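Local coordinates for protein trans-4-hydroxy-L-proline dehydratase (Clostridioides difficile 70-100-2010, PDB 6VXC) that uses a glycyl radical to dehydrate trans-4-hydroxy-L-proline to (S)-1-pyrroline-5-carboxylate in the anaerobic breakdown of hydroxyproline, at residues Gly348-Phe360 with Asp661-Glu673. Sequence-based numbering, arbitrary orientation.
Sequences GITLKESSTYTDF and DMLPTTCHIYFGE
The Thr666 hydroxyl bonds to both Lys352 and Ser355. Its OG1 donates to Lys352 O (2.8 Å) and accepts from Ser355 N (3.1 Å, N-H...O angle 155°), so one hydroxyl joins the last turn of helix 348-353 to the chain leaving it. Thr666 N donates to Glu353 O (3.3 Å) from above the carbonyl plane, 52° out of it. Thr666 also occupies the N-cap position of helix 667-673, though its side chain makes no capping bond, the hydroxyl being turned to the other segment; it belongs to a type II' turn, Pro664 to Cys667. The C-terminal end of one helix thus meets the N-terminal end of the other, their axes at 117°.

This junction lies beside the presumed active site of the glycyl radical enzyme: the Phe360 side chain is about 4 Å from that of Cys454, by similarity the thiyl radical residue. Phe360 CZ meets Thr665 CG2 at 3.8 Å, while Thr665 OG1 is hydrogen-bonded to Tyr470 OH.

Carbon contacts join the two helices through the Tyr670 side chain, its CG anti to the backbone N, which Ile349 and Lys352 both cross at about a right angle. Ile349 CD1 lies 3.7 Å from Tyr670 CZ, and Lys352 CD 3.8 Å from Tyr670 CD1. Nearer the junction, Glu353 CB touches Cys667 CB, and Glu353 OE1 is hydrogen-bonded to Thr170 OG1.

A water bridges opposite charges, accepting from Lys352 NZ and donating to Glu673 OE2, 4.9 Å apart.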
loop_
_atom_site.group_PDB
_atom_site.type_symbol
_atom_site.label_atom_id
_atom_site.label_comp_id
_atom_site.label_asym_id
_atom_site.label_seq_id
_atom_site.Cartn_x
_atom_site.Cartn_y
_atom_site.Cartn_z
ATOM N N GLY A 348 0.522 9.337 15.310
ATOM C CA GLY A 348 -0.754 8.837 15.796
ATOM C C GLY A 348 -1.133 7.508 15.177
ATOM O O GLY A 348 -0.294 6.620 14.986
ATOM N N ILE A 349 -2.421 7.373 14.851
ATOM C CA ILE A 349 -2.950 6.097 14.370
ATOM C C ILE A 349 -2.369 5.732 13.001
ATOM O O ILE A 349 -2.162 4.555 12.695
ATOM C CB ILE A 349 -4.489 6.123 14.329
ATOM C CG1 ILE A 349 -5.078 6.523 15.692
ATOM C CG2 ILE A 349 -5.018 4.767 13.881
ATOM C CD1 ILE A 349 -4.686 5.605 16.807
ATOM N N THR A 350 -2.143 6.727 12.140
ATOM C CA THR A 350 -1.586 6.440 10.825
ATOM C C THR A 350 -0.260 5.696 10.941
ATOM O O THR A 350 0.008 4.771 10.171
ATOM C CB THR A 350 -1.413 7.735 10.031
ATOM O OG1 THR A 350 -2.669 8.424 9.968
ATOM C CG2 THR A 350 -0.920 7.421 8.604
ATOM N N LEU A 351 0.592 6.098 11.880
ATOM C CA LEU A 351 1.839 5.373 12.096
ATOM C C LEU A 351 1.573 3.954 12.593
ATOM O O LEU A 351 2.156 2.988 12.084
ATOM C CB LEU A 351 2.718 6.166 13.065
ATOM C CG LEU A 351 4.180 5.836 13.382
ATOM C CD1 LEU A 351 4.300 4.804 14.463
ATOM C CD2 LEU A 351 5.007 5.468 12.134
ATOM N N LYS A 352 0.669 3.805 13.561
ATOM C CA LYS A 352 0.398 2.487 14.130
ATOM C C LYS A 352 -0.077 1.516 13.059
ATOM O O LYS A 352 0.256 0.323 13.095
ATOM C CB LYS A 352 -0.655 2.613 15.240
ATOM C CG LYS A 352 -0.234 3.455 16.447
ATOM C CD LYS A 352 -1.332 3.464 17.521
ATOM C CE LYS A 352 -0.793 3.889 18.876
ATOM N NZ LYS A 352 -1.624 3.353 19.991
ATOM N N GLU A 353 -0.847 2.006 12.089
ATOM C CA GLU A 353 -1.373 1.118 11.068
ATOM C C GLU A 353 -0.402 0.920 9.911
ATOM O O GLU A 353 -0.576 -0.025 9.138
ATOM C CB GLU A 353 -2.721 1.626 10.531
ATOM C CG GLU A 353 -2.667 2.967 9.787
ATOM C CD GLU A 353 -4.062 3.516 9.453
ATOM O OE1 GLU A 353 -4.910 2.738 8.986
ATOM O OE2 GLU A 353 -4.321 4.724 9.657
ATOM N N SER A 354 0.626 1.771 9.781
ATOM C CA SER A 354 1.585 1.659 8.690
ATOM C C SER A 354 2.972 2.034 9.231
ATOM O O SER A 354 3.584 3.009 8.827
ATOM C CB SER A 354 1.186 2.549 7.511
ATOM O OG SER A 354 2.054 2.365 6.402
ATOM N N SER A 355 3.508 1.207 10.129
ATOM C CA SER A 355 4.682 1.594 10.913
ATOM C C SER A 355 5.961 1.203 10.160
ATOM O O SER A 355 6.658 0.246 10.498
ATOM C CB SER A 355 4.604 0.962 12.300
ATOM O OG SER A 355 5.602 1.478 13.161
ATOM N N THR A 356 6.295 2.003 9.143
ATOM C CA THR A 356 7.405 1.691 8.250
ATOM C C THR A 356 7.855 2.961 7.548
ATOM O O THR A 356 7.071 3.896 7.374
ATOM C CB THR A 356 7.000 0.644 7.201
ATOM O OG1 THR A 356 8.109 0.382 6.330
ATOM C CG2 THR A 356 5.837 1.166 6.348
ATOM N N TYR A 357 9.125 2.977 7.133
ATOM C CA TYR A 357 9.610 3.990 6.197
ATOM C C TYR A 357 9.199 3.700 4.755
ATOM O O TYR A 357 9.250 4.603 3.917
ATOM C CB TYR A 357 11.148 4.099 6.236
ATOM C CG TYR A 357 11.780 4.636 7.506
ATOM C CD1 TYR A 357 11.758 5.995 7.812
ATOM C CD2 TYR A 357 12.425 3.782 8.389
ATOM C CE1 TYR A 357 12.356 6.484 8.989
ATOM C CE2 TYR A 357 13.024 4.243 9.555
ATOM C CZ TYR A 357 12.986 5.597 9.857
ATOM O OH TYR A 357 13.588 6.042 11.016
ATOM N N THR A 358 8.860 2.457 4.424
ATOM C CA THR A 358 8.576 2.118 3.032
ATOM C C THR A 358 7.228 2.704 2.606
ATOM O O THR A 358 6.355 2.980 3.434
ATOM C CB THR A 358 8.611 0.601 2.828
ATOM O OG1 THR A 358 7.584 -0.036 3.601
ATOM C CG2 THR A 358 9.969 0.038 3.271
ATOM N N ASP A 359 7.067 2.905 1.288
ATOM C CA ASP A 359 5.865 3.522 0.734
ATOM C C ASP A 359 5.168 2.616 -0.271
ATOM O O ASP A 359 4.404 3.108 -1.103
ATOM C CB ASP A 359 6.189 4.875 0.080
ATOM C CG ASP A 359 5.040 5.900 0.207
ATOM O OD1 ASP A 359 3.971 5.580 0.765
ATOM O OD2 ASP A 359 5.232 7.038 -0.257
ATOM N N PHE A 360 5.446 1.308 -0.240
ATOM C CA PHE A 360 4.598 0.306 -0.878
ATOM C C PHE A 360 4.435 0.555 -2.375
ATOM O O PHE A 360 3.331 0.485 -2.915
ATOM C CB PHE A 360 3.222 0.236 -0.196
ATOM C CG PHE A 360 3.283 -0.157 1.235
ATOM C CD1 PHE A 360 3.536 0.782 2.214
ATOM C CD2 PHE A 360 3.105 -1.475 1.609
ATOM C CE1 PHE A 360 3.604 0.423 3.527
ATOM C CE2 PHE A 360 3.174 -1.839 2.929
ATOM C CZ PHE A 360 3.432 -0.883 3.893
ATOM N N ASP A 661 -11.610 -6.038 0.777
ATOM C CA ASP A 661 -10.320 -6.724 0.724
ATOM C C ASP A 661 -9.876 -7.060 2.151
ATOM O O ASP A 661 -10.492 -6.628 3.130
ATOM C CB ASP A 661 -9.253 -5.902 -0.052
ATOM C CG ASP A 661 -9.008 -4.511 0.522
ATOM O OD1 ASP A 661 -9.351 -4.294 1.695
ATOM O OD2 ASP A 661 -8.446 -3.624 -0.198
ATOM N N MET A 662 -8.801 -7.851 2.268
ATOM C CA MET A 662 -8.383 -8.425 3.548
ATOM C C MET A 662 -6.866 -8.322 3.680
ATOM O O MET A 662 -6.140 -9.190 3.176
ATOM C CB MET A 662 -8.839 -9.874 3.647
ATOM C CG MET A 662 -10.270 -10.063 3.164
ATOM S SD MET A 662 -11.436 -9.656 4.463
ATOM C CE MET A 662 -11.190 -11.098 5.487
ATOM N N LEU A 663 -6.396 -7.284 4.366
ATOM C CA LEU A 663 -4.978 -7.109 4.650
ATOM C C LEU A 663 -4.830 -6.240 5.894
ATOM O O LEU A 663 -5.748 -5.495 6.244
ATOM C CB LEU A 663 -4.228 -6.493 3.452
ATOM C CG LEU A 663 -4.466 -5.139 2.752
ATOM C CD1 LEU A 663 -5.899 -4.981 2.315
ATOM C CD2 LEU A 663 -3.984 -3.937 3.527
ATOM N N PRO A 664 -3.703 -6.356 6.616
ATOM C CA PRO A 664 -3.557 -5.626 7.886
ATOM C C PRO A 664 -2.444 -4.576 7.920
ATOM O O PRO A 664 -2.462 -3.709 8.797
ATOM C CB PRO A 664 -3.228 -6.757 8.864
ATOM C CG PRO A 664 -2.295 -7.648 8.006
ATOM C CD PRO A 664 -2.797 -7.521 6.564
ATOM N N THR A 665 -1.453 -4.665 7.028
ATOM C CA THR A 665 -0.169 -3.978 7.204
ATOM C C THR A 665 0.317 -4.178 8.646
ATOM O O THR A 665 0.596 -5.314 9.031
ATOM C CB THR A 665 -0.266 -2.498 6.803
ATOM O OG1 THR A 665 -0.871 -2.393 5.505
ATOM C CG2 THR A 665 1.123 -1.863 6.757
ATOM N N THR A 666 0.440 -3.127 9.463
ATOM C CA THR A 666 0.753 -3.330 10.879
ATOM C C THR A 666 -0.460 -3.088 11.778
ATOM O O THR A 666 -0.318 -3.048 13.005
ATOM C CB THR A 666 1.938 -2.463 11.344
ATOM O OG1 THR A 666 1.679 -1.080 11.103
ATOM C CG2 THR A 666 3.261 -2.871 10.643
ATOM N N CYS A 667 -1.650 -2.946 11.198
ATOM C CA CYS A 667 -2.819 -2.625 11.999
ATOM C C CYS A 667 -3.306 -3.798 12.842
ATOM O O CYS A 667 -4.051 -3.568 13.807
ATOM C CB CYS A 667 -3.953 -2.126 11.107
ATOM S SG CYS A 667 -5.209 -1.210 11.998
ATOM N N HIS A 668 -2.906 -5.042 12.516
ATOM C CA HIS A 668 -3.288 -6.174 13.362
ATOM C C HIS A 668 -2.624 -6.110 14.729
ATOM O O HIS A 668 -3.150 -6.697 15.677
ATOM C CB HIS A 668 -2.984 -7.519 12.683
ATOM C CG HIS A 668 -1.533 -7.753 12.392
ATOM N ND1 HIS A 668 -0.800 -6.925 11.571
ATOM C CD2 HIS A 668 -0.697 -8.751 12.769
ATOM C CE1 HIS A 668 0.439 -7.381 11.487
ATOM N NE2 HIS A 668 0.527 -8.488 12.205
ATOM N N ILE A 669 -1.489 -5.418 14.843
ATOM C CA ILE A 669 -0.882 -5.173 16.148
ATOM C C ILE A 669 -1.747 -4.208 16.958
ATOM O O ILE A 669 -2.164 -4.515 18.076
ATOM C CB ILE A 669 0.557 -4.651 15.984
ATOM C CG1 ILE A 669 1.394 -5.604 15.091
ATOM C CG2 ILE A 669 1.207 -4.384 17.352
ATOM C CD1 ILE A 669 1.498 -7.052 15.600
ATOM N N TYR A 670 -2.033 -3.035 16.387
ATOM C CA TYR A 670 -2.860 -2.023 17.049
ATOM C C TYR A 670 -4.231 -2.573 17.426
ATOM O O TYR A 670 -4.688 -2.406 18.562
ATOM C CB TYR A 670 -3.001 -0.814 16.112
ATOM C CG TYR A 670 -4.073 0.221 16.446
ATOM C CD1 TYR A 670 -4.126 0.837 17.691
ATOM C CD2 TYR A 670 -4.978 0.627 15.486
ATOM C CE1 TYR A 670 -5.092 1.806 17.979
ATOM C CE2 TYR A 670 -5.944 1.604 15.763
ATOM C CZ TYR A 670 -5.995 2.178 17.013
ATOM O OH TYR A 670 -6.953 3.136 17.278
ATOM N N PHE A 671 -4.895 -3.243 16.485
ATOM C CA PHE A 671 -6.248 -3.746 16.727
ATOM C C PHE A 671 -6.284 -4.761 17.867
ATOM O O PHE A 671 -7.283 -4.844 18.584
ATOM C CB PHE A 671 -6.816 -4.376 15.455
ATOM C CG PHE A 671 -7.385 -3.384 14.486
ATOM C CD1 PHE A 671 -7.500 -2.043 14.831
ATOM C CD2 PHE A 671 -7.829 -3.793 13.223
ATOM C CE1 PHE A 671 -8.042 -1.125 13.946
ATOM C CE2 PHE A 671 -8.386 -2.882 12.327
ATOM C CZ PHE A 671 -8.483 -1.539 12.688
ATOM N N GLY A 672 -5.221 -5.560 18.028
ATOM C CA GLY A 672 -5.147 -6.456 19.166
ATOM C C GLY A 672 -4.765 -5.765 20.460
ATOM O O GLY A 672 -5.196 -6.185 21.536
ATOM N N GLU A 673 -3.936 -4.723 20.378
ATOM C CA GLU A 673 -3.503 -4.007 21.576
ATOM C C GLU A 673 -4.672 -3.354 22.320
ATOM O O GLU A 673 -4.625 -3.226 23.546
ATOM C CB GLU A 673 -2.445 -2.963 21.213
ATOM C CG GLU A 673 -1.061 -3.549 20.914
ATOM C CD GLU A 673 -0.028 -2.499 20.464
ATOM O OE1 GLU A 673 1.190 -2.738 20.666
ATOM O OE2 GLU A 673 -0.436 -1.438 19.935
HETATM O O HOH W 1 -1.818 0.731 20.667
#